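Local coordinates for DMSP lyase (Ruegeria pomeroyi, PDB 5CU1), which is a lyase of the cupin clan that holds a ferric ion inside a core built of antiparallel beta-sheets, at residues A31-L36 / T71-I76; A143-F148 / H178-R183; A60-D65 / A79-G84; C110-G115 / D121-Y126. All blocks are in the same frame, centred on the assembly; numbering follows the deposited sequence.

Contact 1: residues A31-L36 / T71-I76; sequences AREPAL and TAYAAI
Glu33 and Tyr73 meet where two helical elements of the N-terminal layer begin: each stands at an N-cap position, Glu33 before helix 34-39 and Tyr73 before helix 74-83. The pair illustrates how side chains at helix starts can join parts of a fold whose backbones stay well apart, for even the closest CA atoms, those of Arg32 and Ala72, are 10.9 Å from each other. Glu33 has non-helical backbone angles and so breaks the path from helix 17-32 into the next short helix, and its side chain leaves this kink towards the tyrosine. Its chain bends at chi2 (-74°), which swings the carboxylate round to the phenol as Tyr73 reaches in from the opposite direction. Tyr73 OH donates a hydrogen bond to Glu33 OE2; the modelled length, 2.5 Å between these two oxygens, is very short and its exact value deserves caution. OE2 lies at the edge of the ring, in its plane, although the carboxylate as a whole is turned 48° from that plane. One face of the same ring carries the methyl group of its own neighbour, Ala72, whose CB sits 3.9 Å above the plane over the ring centre. Phe148 of strand 144-150 meets Tyr73 edge-to-face and also touches Glu33, so the bonded pair rests on the sheet, while Leu29 of helix 17-32 packs on the tyrosine too. On its exposed side the contact thins out: the Arg32 guanidinium approaches the Ala72 carbonyl obliquely, with NH2 still 4.4 Å from that O.

Contact 2: residues A143-F148 / H178-R183; sequences AEEIYF and HPHATR. With FE (Fe (III) ion), chain B.
Glu145 and His180 close on one ferric ion from strands of two different sheets, and almost all the tightness of this buried contact is concentrated at the metal. Both carboxylate oxygens bind, OE2 of Glu145 at 2.4 Å from the iron and OE1 at a similar length, while NE2 of His180 coordinates the iron at 2.2 Å. Shared coordination explains why Glu145 OE1 and His180 NE2 stand just 2.9 Å apart without a hydrogen bond; the carboxylate and imidazole planes are 80° apart. The ring's rotation is fixed from behind: ND1 of His180 donates in its own ring plane to the His178 carbonyl O, 2.8 Å away. Further support comes from His174, hydrogen-bonded through ND1 to OE1 of Glu145, and Trp195, hydrogen-bonded through NE1 to OE2. Beyond the ion the packing is looser. Tyr147 and Thr182 point toward the opposite strand without touching it, and the tyrosine turns a ring edge to the metal, its CE1 3.9 Å from the iron. With His141 completing the set of protein ligands, this is a metal centre enclosed between two antiparallel sheets, the hallmark of the cupin barrel.

Contact 3: residues A60-D65 / A79-G84; sequences ALMESD and AFIAAG
Met62 and Ile81 supply the first shell of this helix-helix contact, an example of packing carried by a few apolar atoms. The methyl CE of Met62 lies 4.1 Å from CG1 of Ile81 and 3.8 Å from the carbonyl O of Phe80, so it rests against backbone as much as against side chain. Its reach comes from a chain that runs out extended, CG anti to the backbone N (chi1 -165°), and bends only at chi3, turning the methyl onto the neighbouring helix. Ile81 answers with both branches. Its CD1 comes within 3.9 Å of the Met62 carbonyl O, while CG2 packs alongside Glu63, 3.8 Å from that residue's CB. Glu63 thus contributes mainly the base of its side chain; its carboxylate is engaged elsewhere, in a salt bridge of OE1 with Arg55.

In the next shell, the Phe80 carbonyl that the methionine methyl touches accepts a hydrogen bond from Tyr109 OH, and Trp89, which touches Met62, donates a hydrogen bond from NE1 to the Gly84 carbonyl O. Behind these side chains the segments of helices 57-64 and 74-83 make an inclined antiparallel crossing, at 138°, with axes 9.6 Å apart at closest approach; Glu63 and Ile81 bring the nearest CA atoms to 5.8 Å. Met62 and Phe80 both lean on Met190 of strand 189-196, and they also meet strand 124-130, Met62 at Tyr129 and Phe80 at Val127. What results is a pair of helices crossing at an incline, laid against the strands of a cupin barrel as part of the helical N-terminal region.

Contact 4: residues C110-G115 / D121-Y126; sequences CLIGEG and DSLAAY
The carbonyl O of Ala125 is gripped by two successive amides, Leu111 N at 2.9 Å and Ile112 N at 3.1 Å, the signature of a classic beta bulge. Two residues of one strand thus face a single residue of the other, and the register slips by one between Cys110 and Ile112. A return bond from Ala125 N to the Ile112 carbonyl O, 3.1 Å long, completes the hydrogen-bonded pair Ile112-Ala125. Its neighbour, Cys110-Tyr126, is a non-hydrogen-bonded pair with side chains on the other face of the sheet. There the thiol meets the phenol ring obliquely: SG of Cys110 is 4.2 Å from the centroid of the Tyr126 ring, 39° off its normal, a sulfur-aromatic contact. The tyrosine hydroxyl reaches further, to a water 2.7 Å from Tyr126 OH, and that water donates to the Glu114 carbonyl O, linking the strand to the turn beyond Gly113.

On the face of Ile112 and Ala125 the packing is apolar. A chi1 of -60° places CG2 of Ile112 anti to its backbone N and against Leu123, whose CD2 is 3.5 Å away, while CB of Ile112 lies 4.1 Å from CB of Ala125. Helix 17-32 covers this side through Leu22, on Leu111, and Phe26, on Ile112. On its other edge strand 124-130 is flanked by strand 189-196, where Trp195 meets the Tyr126 ring edge-to-face and the Val193 backbone is hydrogen-bonded to that of Tyr126.

Read from the N terminus, the chain first leaves the kink at 31-36, passes through helix 57-64 and returns at 71-76 to close contact 1. Because 60-65 lies inside that loop and pairs with 79-84 beyond it, contacts 1 and 3 cross, sharing helix 74-83 between them. Contact 4 then closes a short hairpin-like excursion, and contact 2 follows in series across a longer, strand-rich loop. Ile146 and Phe148 of contact 2 pack on Ala35 and Leu36 of contact 1, while Phe80 of contact 3 touches the backbone of Tyr126 in contact 4. Helical layer, sheet edge and metal-binding barrel are thereby tied together.

Contact 1: residues A31-L36 / T71-I76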
# COMPACT_ATOMS: atom_id res chain seq x y z
N ALA A 31 16.58 -3.76 -1.75
CA ALA A 31 17.68 -4.41 -2.08
C ALA A 31 17.65 -5.87 -2.43
O ALA A 31 18.22 -6.16 -3.35
CB ALA A 31 18.89 -3.98 -1.32
N ARG A 32 16.93 -6.73 -1.80
CA ARG A 32 16.83 -8.10 -2.16
C ARG A 32 15.95 -8.54 -3.29
O ARG A 32 16.01 -9.62 -3.74
CB ARG A 32 16.52 -8.95 -1.00
CG ARG A 32 16.70 -8.44 0.32
CD ARG A 32 16.49 -9.51 1.38
NE ARG A 32 15.19 -9.65 1.73
CZ ARG A 32 14.63 -9.07 2.72
NH1 ARG A 32 15.17 -8.43 3.58
NH2 ARG A 32 13.47 -9.33 2.87
N GLU A 33 15.14 -7.62 -3.71
CA GLU A 33 14.11 -7.79 -4.62
C GLU A 33 14.23 -7.01 -5.87
O GLU A 33 14.00 -5.95 -5.89
CB GLU A 33 12.71 -7.54 -3.97
CG GLU A 33 12.22 -8.46 -2.85
CD GLU A 33 11.78 -9.78 -3.22
OE1 GLU A 33 11.56 -10.02 -4.20
OE2 GLU A 33 11.64 -10.57 -2.59
N PRO A 34 14.53 -7.64 -6.98
CA PRO A 34 14.78 -6.96 -8.25
C PRO A 34 13.70 -6.11 -8.86
O PRO A 34 13.95 -5.18 -9.49
CB PRO A 34 15.16 -8.12 -9.15
CG PRO A 34 15.53 -9.12 -8.31
CD PRO A 34 14.78 -9.08 -7.16
N ALA A 35 12.48 -6.46 -8.62
CA ALA A 35 11.35 -5.76 -9.13
C ALA A 35 11.20 -4.42 -8.37
O ALA A 35 10.86 -3.56 -8.92
CB ALA A 35 10.15 -6.57 -9.18
N LEU A 36 11.60 -4.33 -7.17
CA LEU A 36 11.68 -3.12 -6.42
C LEU A 36 12.81 -2.18 -6.78
O LEU A 36 12.64 -1.12 -7.06
CB LEU A 36 11.53 -3.41 -5.00
CG LEU A 36 10.49 -4.32 -4.46
CD1 LEU A 36 10.59 -4.32 -3.04
CD2 LEU A 36 9.10 -4.04 -4.76
N THR A 71 5.83 -16.25 3.07
CA THR A 71 7.04 -16.97 2.77
C THR A 71 8.22 -16.32 3.37
O THR A 71 8.63 -16.67 4.33
CB THR A 71 7.09 -17.08 1.31
OG1 THR A 71 6.81 -15.86 0.77
CG2 THR A 71 6.05 -17.92 0.93
N ALA A 72 8.66 -15.29 2.78
CA ALA A 72 9.85 -14.63 3.06
C ALA A 72 9.84 -13.25 3.64
O ALA A 72 10.82 -12.79 3.73
CB ALA A 72 10.57 -14.64 1.78
N TYR A 73 8.73 -12.72 4.09
CA TYR A 73 8.36 -11.33 4.26
C TYR A 73 7.67 -10.97 5.58
O TYR A 73 7.22 -9.98 5.72
CB TYR A 73 7.52 -10.81 3.03
CG TYR A 73 8.08 -11.10 1.66
CD1 TYR A 73 9.18 -10.50 1.25
CD2 TYR A 73 7.57 -12.07 0.86
CE1 TYR A 73 9.74 -10.81 0.09
CE2 TYR A 73 8.09 -12.35 -0.31
CZ TYR A 73 9.16 -11.68 -0.71
OH TYR A 73 9.74 -11.89 -1.75
N ALA A 74 7.80 -11.78 6.58
CA ALA A 74 7.38 -11.56 7.94
C ALA A 74 7.91 -10.47 8.64
O ALA A 74 7.24 -9.84 9.28
CB ALA A 74 7.43 -12.78 8.75
N ALA A 75 9.13 -10.10 8.43
CA ALA A 75 9.68 -8.94 9.14
C ALA A 75 9.04 -7.60 8.93
O ALA A 75 8.82 -6.94 9.78
CB ALA A 75 11.15 -8.85 8.96
N ILE A 76 8.83 -7.34 7.68
CA ILE A 76 8.32 -6.13 7.14
C ILE A 76 6.92 -5.99 7.34
O ILE A 76 6.56 -5.05 7.66
CB ILE A 76 8.90 -5.78 5.72
CG1 ILE A 76 8.60 -4.39 5.36
CG2 ILE A 76 8.40 -6.69 4.70
CD1 ILE A 76 9.03 -3.91 4.07

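Contact 2: residues A143-F148 / H178-R183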
# COMPACT_ATOMS: atom_id res chain seq x y z
N ALA A 143 1.21 8.81 -10.90
CA ALA A 143 2.22 8.01 -10.61
C ALA A 143 2.14 6.67 -11.30
O ALA A 143 1.25 6.05 -11.25
CB ALA A 143 2.38 7.83 -9.12
N GLU A 144 3.25 6.26 -11.77
CA GLU A 144 3.61 4.93 -11.92
C GLU A 144 3.79 4.17 -10.65
O GLU A 144 4.28 4.64 -9.74
CB GLU A 144 4.79 4.80 -12.80
CG GLU A 144 4.69 5.45 -14.11
CD GLU A 144 5.83 5.15 -15.07
OE1 GLU A 144 6.88 5.40 -14.87
OE2 GLU A 144 5.64 4.70 -16.11
N GLU A 145 3.31 2.99 -10.73
CA GLU A 145 3.14 2.10 -9.64
C GLU A 145 3.59 0.65 -9.69
O GLU A 145 3.43 0.07 -10.51
CB GLU A 145 1.74 2.28 -9.03
CG GLU A 145 1.25 1.38 -8.05
CD GLU A 145 -0.17 1.56 -7.71
OE1 GLU A 145 -1.01 1.23 -8.33
OE2 GLU A 145 -0.44 2.12 -6.81
N ILE A 146 4.23 0.22 -8.67
CA ILE A 146 4.37 -1.15 -8.27
C ILE A 146 3.68 -1.69 -7.00
O ILE A 146 3.86 -1.21 -6.05
CB ILE A 146 5.84 -1.61 -8.48
CG1 ILE A 146 5.94 -3.07 -8.90
CG2 ILE A 146 6.85 -1.05 -7.46
CD1 ILE A 146 7.37 -3.57 -9.07
N TYR A 147 2.87 -2.69 -7.11
CA TYR A 147 2.37 -3.56 -6.07
C TYR A 147 3.15 -4.90 -5.85
O TYR A 147 3.10 -5.78 -6.54
CB TYR A 147 0.82 -3.69 -6.22
CG TYR A 147 -0.24 -2.82 -5.59
CD1 TYR A 147 -0.63 -1.66 -6.11
CD2 TYR A 147 -0.96 -3.27 -4.57
CE1 TYR A 147 -1.68 -0.96 -5.63
CE2 TYR A 147 -1.95 -2.59 -4.05
CZ TYR A 147 -2.33 -1.43 -4.54
OH TYR A 147 -3.35 -0.90 -3.97
N PHE A 148 3.87 -4.93 -4.83
CA PHE A 148 4.54 -6.04 -4.22
C PHE A 148 3.82 -6.59 -3.03
O PHE A 148 3.78 -6.04 -2.12
CB PHE A 148 6.08 -5.77 -4.06
CG PHE A 148 6.90 -6.92 -3.67
CD1 PHE A 148 7.79 -7.54 -4.52
CD2 PHE A 148 6.84 -7.35 -2.44
CE1 PHE A 148 8.52 -8.52 -4.17
CE2 PHE A 148 7.58 -8.40 -2.08
CZ PHE A 148 8.39 -8.98 -2.98
N HIS A 178 -3.61 4.26 -15.41
CA HIS A 178 -4.14 3.02 -15.81
C HIS A 178 -5.02 2.49 -14.75
O HIS A 178 -4.66 2.40 -13.70
CB HIS A 178 -3.05 2.11 -16.20
CG HIS A 178 -3.43 1.09 -17.14
ND1 HIS A 178 -2.87 1.03 -18.38
CD2 HIS A 178 -4.30 0.09 -17.07
CE1 HIS A 178 -3.35 -0.02 -18.99
NE2 HIS A 178 -4.24 -0.57 -18.24
N PRO A 179 -6.33 2.35 -15.17
CA PRO A 179 -7.24 1.81 -14.15
C PRO A 179 -6.95 0.40 -13.50
O PRO A 179 -6.72 -0.43 -14.17
CB PRO A 179 -8.55 1.83 -14.82
CG PRO A 179 -8.51 2.91 -15.67
CD PRO A 179 -7.25 2.77 -16.32
N HIS A 180 -6.84 0.31 -12.22
CA HIS A 180 -6.63 -0.98 -11.58
C HIS A 180 -7.55 -1.20 -10.37
O HIS A 180 -8.00 -0.24 -9.73
CB HIS A 180 -5.16 -1.11 -11.16
CG HIS A 180 -4.61 0.10 -10.47
ND1 HIS A 180 -4.33 1.28 -11.13
CD2 HIS A 180 -4.27 0.30 -9.17
CE1 HIS A 180 -3.84 2.15 -10.27
NE2 HIS A 180 -3.80 1.59 -9.08
N ALA A 181 -7.84 -2.47 -10.06
CA ALA A 181 -8.75 -2.81 -8.96
C ALA A 181 -8.24 -4.01 -8.21
O ALA A 181 -7.44 -4.79 -8.74
CB ALA A 181 -10.16 -3.08 -9.47
N THR A 182 -8.71 -4.18 -6.98
CA THR A 182 -8.39 -5.37 -6.21
C THR A 182 -9.64 -5.94 -5.57
O THR A 182 -10.53 -5.19 -5.17
CB THR A 182 -7.35 -5.09 -5.12
OG1 THR A 182 -6.28 -4.33 -5.68
CG2 THR A 182 -6.78 -6.39 -4.53
N ARG A 183 -9.71 -7.27 -5.53
CA ARG A 183 -10.79 -8.00 -4.85
C ARG A 183 -10.19 -9.10 -4.01
O ARG A 183 -9.39 -9.89 -4.50
CB ARG A 183 -11.79 -8.58 -5.86
CG ARG A 183 -12.70 -9.67 -5.30
CD ARG A 183 -13.92 -9.94 -6.18
NE ARG A 183 -15.03 -9.03 -5.90
CZ ARG A 183 -15.53 -8.17 -6.77
NH1 ARG A 183 -15.02 -8.11 -8.00
NH2 ARG A 183 -16.53 -7.36 -6.43
FE FE B . -2.75 2.40 -7.29

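Contact 3: residues A60-D65 / A79-G84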
# COMPACT_ATOMS: atom_id res chain seq x y z
N ALA A 60 -6.78 -1.55 13.25
CA ALA A 60 -7.30 -2.64 14.02
C ALA A 60 -7.43 -3.90 13.30
O ALA A 60 -6.97 -4.81 13.74
CB ALA A 60 -8.55 -2.33 14.78
N LEU A 61 -8.10 -3.91 12.21
CA LEU A 61 -8.11 -5.00 11.30
C LEU A 61 -6.78 -5.62 10.88
O LEU A 61 -6.67 -6.68 10.92
CB LEU A 61 -9.17 -4.90 10.18
CG LEU A 61 -10.62 -4.45 10.34
CD1 LEU A 61 -11.30 -3.96 9.11
CD2 LEU A 61 -11.34 -5.53 10.97
N MET A 62 -5.85 -4.86 10.45
CA MET A 62 -4.53 -5.24 10.11
C MET A 62 -3.77 -5.83 11.21
O MET A 62 -3.20 -6.72 10.98
CB MET A 62 -3.78 -4.14 9.40
CG MET A 62 -2.46 -4.44 8.63
SD MET A 62 -1.62 -3.28 7.67
CE MET A 62 -0.90 -2.59 8.74
N GLU A 63 -3.81 -5.23 12.37
CA GLU A 63 -3.23 -5.75 13.50
C GLU A 63 -3.75 -7.09 14.10
O GLU A 63 -3.07 -7.90 14.45
CB GLU A 63 -2.85 -4.69 14.43
CG GLU A 63 -3.85 -3.88 15.11
CD GLU A 63 -3.38 -2.54 15.55
OE1 GLU A 63 -3.94 -2.05 16.40
OE2 GLU A 63 -2.53 -1.95 14.98
N SER A 64 -5.00 -7.22 14.03
CA SER A 64 -5.72 -8.33 14.26
C SER A 64 -5.75 -9.54 13.35
O SER A 64 -5.87 -10.49 13.84
CB SER A 64 -7.13 -7.89 14.51
OG SER A 64 -7.63 -8.76 15.37
N ASP A 65 -5.74 -9.39 12.06
CA ASP A 65 -5.85 -10.45 11.04
C ASP A 65 -4.90 -11.68 11.24
O ASP A 65 -3.82 -11.58 11.40
CB ASP A 65 -5.72 -9.81 9.72
CG ASP A 65 -6.57 -10.32 8.73
OD1 ASP A 65 -6.66 -11.48 8.70
OD2 ASP A 65 -6.99 -9.50 7.89
N ALA A 79 6.64 -5.20 11.04
CA ALA A 79 6.96 -3.86 11.00
C ALA A 79 5.96 -2.88 10.48
O ALA A 79 5.68 -2.11 11.12
CB ALA A 79 8.31 -3.71 10.52
N PHE A 80 5.26 -3.17 9.44
CA PHE A 80 4.12 -2.50 8.98
C PHE A 80 2.95 -2.36 10.11
O PHE A 80 2.39 -1.40 10.28
CB PHE A 80 3.68 -2.93 7.54
CG PHE A 80 4.32 -2.23 6.36
CD1 PHE A 80 4.34 -0.91 6.26
CD2 PHE A 80 4.96 -2.96 5.33
CE1 PHE A 80 4.94 -0.35 5.24
CE2 PHE A 80 5.54 -2.35 4.31
CZ PHE A 80 5.54 -1.07 4.26
N ILE A 81 2.65 -3.44 10.76
CA ILE A 81 1.89 -3.55 11.86
C ILE A 81 2.29 -2.78 13.06
O ILE A 81 1.55 -2.17 13.52
CB ILE A 81 1.55 -4.96 12.13
CG1 ILE A 81 0.84 -5.51 11.03
CG2 ILE A 81 0.72 -5.16 13.29
CD1 ILE A 81 0.70 -6.92 11.04
N ALA A 82 3.48 -2.91 13.52
CA ALA A 82 4.05 -2.13 14.54
C ALA A 82 4.04 -0.63 14.44
O ALA A 82 3.61 -0.05 15.27
CB ALA A 82 5.31 -2.74 15.11
N ALA A 83 4.24 -0.07 13.29
CA ALA A 83 4.15 1.35 13.03
C ALA A 83 2.88 1.87 12.70
O ALA A 83 2.79 2.95 12.66
CB ALA A 83 5.14 1.71 11.95
N GLY A 84 1.93 0.98 12.56
CA GLY A 84 0.60 1.21 12.53
C GLY A 84 -0.01 2.02 13.65
O GLY A 84 -0.87 2.71 13.47

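Contact 4: residues C110-G115 / D121-Y126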
# COMPACT_ATOMS: atom_id res chain seq x y z
N CYS A 110 1.07 5.94 4.18
CA CYS A 110 2.46 6.44 3.86
C CYS A 110 3.63 6.09 4.79
O CYS A 110 3.60 6.29 5.86
CB CYS A 110 2.50 7.90 3.42
SG CYS A 110 3.46 8.37 2.05
N LEU A 111 4.66 5.50 4.27
CA LEU A 111 5.96 5.55 4.77
C LEU A 111 6.90 6.60 4.13
O LEU A 111 7.43 7.32 4.82
CB LEU A 111 6.52 4.17 4.94
CG LEU A 111 8.00 3.97 4.90
CD1 LEU A 111 8.56 3.97 6.34
CD2 LEU A 111 8.31 2.69 4.22
N ILE A 112 7.01 6.73 2.82
CA ILE A 112 7.78 7.69 2.11
C ILE A 112 6.90 8.64 1.30
O ILE A 112 6.47 8.30 0.43
CB ILE A 112 8.95 7.04 1.31
CG1 ILE A 112 9.90 6.30 2.25
CG2 ILE A 112 9.66 8.05 0.56
CD1 ILE A 112 10.81 5.44 1.56
N GLY A 113 6.75 9.86 1.68
CA GLY A 113 6.04 10.89 1.06
C GLY A 113 5.14 11.60 1.97
O GLY A 113 5.22 11.48 3.07
N GLU A 114 4.22 12.25 1.39
CA GLU A 114 3.15 13.01 2.03
C GLU A 114 2.37 12.23 3.07
O GLU A 114 1.64 11.29 2.74
CB GLU A 114 2.20 13.53 0.94
CG GLU A 114 0.88 14.02 1.45
CD GLU A 114 0.90 15.49 1.74
OE1 GLU A 114 1.94 15.97 2.24
OE2 GLU A 114 -0.12 16.16 1.45
N GLY A 115 2.51 12.65 4.32
CA GLY A 115 1.83 11.99 5.42
C GLY A 115 2.66 10.86 6.01
O GLY A 115 2.19 10.16 6.90
N ASP A 121 11.58 13.37 -3.14
CA ASP A 121 11.11 13.68 -4.50
C ASP A 121 11.22 12.64 -5.59
O ASP A 121 10.79 12.85 -6.59
CB ASP A 121 11.81 14.83 -5.06
CG ASP A 121 11.69 16.07 -4.31
OD1 ASP A 121 10.60 16.35 -3.93
OD2 ASP A 121 12.69 16.87 -4.31
N SER A 122 11.64 11.52 -5.28
CA SER A 122 11.84 10.60 -6.22
C SER A 122 10.86 9.33 -6.16
O SER A 122 10.52 8.82 -7.04
CB SER A 122 13.37 10.33 -6.21
OG SER A 122 13.92 9.55 -5.24
N LEU A 123 10.46 8.97 -5.02
CA LEU A 123 9.57 7.94 -4.65
C LEU A 123 8.54 8.29 -3.54
O LEU A 123 8.73 9.17 -2.86
CB LEU A 123 10.37 6.63 -4.42
CG LEU A 123 11.29 6.21 -3.34
CD1 LEU A 123 12.33 7.25 -3.06
CD2 LEU A 123 10.62 5.97 -2.09
N ALA A 124 7.47 7.55 -3.44
CA ALA A 124 6.72 7.22 -2.28
C ALA A 124 6.51 5.74 -2.05
O ALA A 124 6.68 5.03 -2.82
CB ALA A 124 5.44 7.93 -2.28
N ALA A 125 6.30 5.43 -0.85
CA ALA A 125 6.04 4.17 -0.36
C ALA A 125 4.94 4.23 0.60
O ALA A 125 4.90 5.04 1.39
CB ALA A 125 7.26 3.49 0.20
N TYR A 126 4.15 3.18 0.52
CA TYR A 126 2.91 2.79 1.17
C TYR A 126 2.74 1.21 1.50
O TYR A 126 3.42 0.36 0.98
CB TYR A 126 1.65 3.35 0.47
CG TYR A 126 1.61 4.68 -0.11
CD1 TYR A 126 1.12 5.69 0.55
CD2 TYR A 126 1.99 4.91 -1.38
CE1 TYR A 126 1.01 6.88 0.03
CE2 TYR A 126 1.92 6.11 -1.88
CZ TYR A 126 1.45 7.12 -1.14
OH TYR A 126 1.37 8.31 -1.65
O HOH W 1 1.26 10.48 -0.00